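Local coordinates for 4-alpha-glucanotransferase (Corynebacterium glutamicum, PDB 5B68), which is an amylomaltase, also called disproportionating enzyme, that carries an N-terminal beta-sandwich domain beside a TIM-barrel type glucanotransferase domain, at residues H65-T70 with T118-I123. Residues are numbered along the deposited sequence; the frame is centred on the assembly and turned at random.
Sequences HDREFT and TAPREI. With SO4 (sulfate ion), chain G.
R121 grips a single carboxylate oxygen of D66 with both of its terminal nitrogens. R121 NH1 lies 2.8 Å from D66 OD1. R121 NH2 lies 3.0 Å from the same D66 OD1. NH1 comes to the syn side and NH2 to the anti side, both from one face of the carboxylate. OD1 sits nearly in the guanidinium plane, but the two planes are turned 36° apart, and both bonds are bent. This salt bridge is end-on and forked, not the paired kind that uses two oxygens.

The same arginine packs on F69 with its aliphatic part. A bend at chi3 (40°) lets the chain cross the ring before its head turns to D66. R121 CD stands over the ring centre, 3.9 Å from the centroid of F69, in a CH-pi contact. The guanidinium itself is farther off and adds at most a weak cation-pi attraction. On the ring edge, T118 CG2 lies in plane, 3.7 Å from F69 CE1. The hydroxyl of T118 is used elsewhere, on E130.

The contact joins the C-terminal end of helix 54-69 to the short edge strand 121-123 of the MalQ N-terminal beta sandwich. That strand pairs antiparallel with strand 126-134, whose W128 and E130 also touch F69. H90 meets the F69 ring as well.

I123 packs beside the arginine. I123 CD1 is 3.7 Å from F69 CD2 and also lies over one guanidinium face of R121, offset toward the rim. The T70 methyl, CG2, meets I123 CD1 tip to tip at 3.8 Å. I123 CG2 packs against D66 CB. The R67 side chain leaves the helix away from the strand. Its NH1 and NH2 each hydrogen-bond a sulfate ion, probably from the crystallisation liquor, which N45, R59 and Q60 also bind.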
loop_
_atom_site.group_PDB
_atom_site.type_symbol
_atom_site.label_atom_id
_atom_site.label_comp_id
_atom_site.label_asym_id
_atom_site.label_seq_id
_atom_site.Cartn_x
_atom_site.Cartn_y
_atom_site.Cartn_z
ATOM N N HIS A 65 -13.686 -4.356 31.195
ATOM C CA HIS A 65 -12.900 -5.278 32.062
ATOM C C HIS A 65 -13.593 -6.621 32.195
ATOM O O HIS A 65 -12.975 -7.650 32.140
ATOM C CB HIS A 65 -12.539 -4.646 33.405
ATOM C CG HIS A 65 -11.656 -3.468 33.275
ATOM N ND1 HIS A 65 -10.365 -3.564 32.809
ATOM C CD2 HIS A 65 -11.855 -2.163 33.569
ATOM C CE1 HIS A 65 -9.799 -2.366 32.827
ATOM N NE2 HIS A 65 -10.697 -1.501 33.265
ATOM N N ASP A 66 -14.900 -6.605 32.286
ATOM C CA ASP A 66 -15.627 -7.839 32.415
ATOM C C ASP A 66 -15.570 -8.711 31.145
ATOM O O ASP A 66 -15.399 -9.904 31.196
ATOM C CB ASP A 66 -17.100 -7.582 32.775
ATOM C CG ASP A 66 -17.289 -7.094 34.181
ATOM O OD1 ASP A 66 -16.352 -7.056 34.976
ATOM O OD2 ASP A 66 -18.432 -6.684 34.435
ATOM N N ARG A 67 -15.703 -8.073 29.997
ATOM C CA ARG A 67 -15.625 -8.775 28.746
ATOM C C ARG A 67 -14.224 -9.318 28.528
ATOM O O ARG A 67 -14.095 -10.436 28.045
ATOM C CB ARG A 67 -16.121 -7.883 27.610
ATOM C CG ARG A 67 -17.677 -7.934 27.574
ATOM C CD ARG A 67 -18.334 -6.736 26.907
ATOM N NE ARG A 67 -19.794 -6.814 27.042
ATOM C CZ ARG A 67 -20.617 -5.824 26.694
ATOM N NH1 ARG A 67 -20.137 -4.686 26.193
ATOM N NH2 ARG A 67 -21.937 -5.961 26.824
ATOM N N GLU A 68 -13.206 -8.583 28.969
ATOM C CA GLU A 68 -11.825 -9.095 28.879
ATOM C C GLU A 68 -11.668 -10.308 29.764
ATOM O O GLU A 68 -10.995 -11.261 29.368
ATOM C CB GLU A 68 -10.778 -8.091 29.269
ATOM C CG GLU A 68 -10.492 -7.027 28.203
ATOM C CD GLU A 68 -10.116 -7.642 26.888
ATOM O OE1 GLU A 68 -9.012 -8.217 26.840
ATOM O OE2 GLU A 68 -10.904 -7.572 25.933
ATOM N N PHE A 69 -12.330 -10.283 30.913
ATOM C CA PHE A 69 -12.218 -11.396 31.881
ATOM C C PHE A 69 -12.925 -12.639 31.454
ATOM O O PHE A 69 -12.622 -13.725 31.974
ATOM C CB PHE A 69 -12.599 -10.924 33.318
ATOM C CG PHE A 69 -11.944 -11.735 34.375
ATOM C CD1 PHE A 69 -10.630 -11.490 34.698
ATOM C CD2 PHE A 69 -12.613 -12.837 34.955
ATOM C CE1 PHE A 69 -10.006 -12.267 35.682
ATOM C CE2 PHE A 69 -12.005 -13.612 35.910
ATOM C CZ PHE A 69 -10.684 -13.350 36.249
ATOM N N THR A 70 -13.866 -12.552 30.500
ATOM C CA THR A 70 -14.611 -13.707 30.019
ATOM C C THR A 70 -14.194 -14.130 28.617
ATOM O O THR A 70 -14.800 -14.999 28.020
ATOM C CB THR A 70 -16.119 -13.455 30.093
ATOM O OG1 THR A 70 -16.439 -12.256 29.363
ATOM C CG2 THR A 70 -16.453 -13.218 31.534
ATOM N N THR A 118 -3.973 -14.335 39.393
ATOM C CA THR A 118 -5.266 -13.605 39.344
ATOM C C THR A 118 -6.405 -14.304 40.069
ATOM O O THR A 118 -6.641 -15.495 39.874
ATOM C CB THR A 118 -5.657 -13.359 37.872
ATOM O OG1 THR A 118 -4.552 -12.714 37.218
ATOM C CG2 THR A 118 -6.937 -12.503 37.740
ATOM N N ALA A 119 -7.160 -13.530 40.860
ATOM C CA ALA A 119 -8.291 -14.041 41.631
ATOM C C ALA A 119 -9.484 -14.285 40.694
ATOM O O ALA A 119 -9.691 -13.449 39.794
ATOM C CB ALA A 119 -8.704 -13.003 42.692
ATOM N N PRO A 120 -10.306 -15.319 40.950
ATOM C CA PRO A 120 -11.510 -15.509 40.162
ATOM C C PRO A 120 -12.512 -14.416 40.466
ATOM O O PRO A 120 -12.348 -13.700 41.447
ATOM C CB PRO A 120 -12.028 -16.910 40.557
ATOM C CG PRO A 120 -11.351 -17.249 41.836
ATOM C CD PRO A 120 -10.233 -16.290 42.074
ATOM N N ARG A 121 -13.457 -14.219 39.539
ATOM C CA ARG A 121 -14.490 -13.196 39.639
ATOM C C ARG A 121 -15.833 -13.717 39.169
ATOM O O ARG A 121 -15.929 -14.502 38.228
ATOM C CB ARG A 121 -14.143 -11.938 38.805
ATOM C CG ARG A 121 -12.729 -11.385 38.940
ATOM C CD ARG A 121 -12.595 -10.108 38.085
ATOM N NE ARG A 121 -13.836 -9.322 38.223
ATOM C CZ ARG A 121 -14.456 -8.642 37.247
ATOM N NH1 ARG A 121 -15.614 -8.059 37.517
ATOM N NH2 ARG A 121 -13.980 -8.558 35.999
ATOM N N GLU A 122 -16.900 -13.311 39.854
ATOM C CA GLU A 122 -18.263 -13.610 39.403
ATOM C C GLU A 122 -18.727 -12.503 38.483
ATOM O O GLU A 122 -18.714 -11.342 38.868
ATOM C CB GLU A 122 -19.269 -13.755 40.577
ATOM C CG GLU A 122 -20.688 -14.104 40.056
ATOM C CD GLU A 122 -21.743 -14.446 41.114
ATOM O OE1 GLU A 122 -22.123 -15.638 41.219
ATOM O OE2 GLU A 122 -22.226 -13.524 41.802
ATOM N N ILE A 123 -19.173 -12.891 37.284
ATOM C CA ILE A 123 -19.589 -11.964 36.219
ATOM C C ILE A 123 -20.863 -12.548 35.651
ATOM O O ILE A 123 -20.910 -13.702 35.253
ATOM C CB ILE A 123 -18.518 -11.834 35.109
ATOM C CG1 ILE A 123 -17.234 -11.259 35.701
ATOM C CG2 ILE A 123 -19.021 -10.903 34.003
ATOM C CD1 ILE A 123 -16.004 -11.321 34.826
HETATM S S SO4 G . -23.523 -2.671 25.714
HETATM O O1 SO4 G . -22.109 -2.773 25.291
HETATM O O2 SO4 G . -23.872 -3.877 26.531
HETATM O O3 SO4 G . -23.733 -1.492 26.575
HETATM O O4 SO4 G . -24.259 -2.625 24.398
#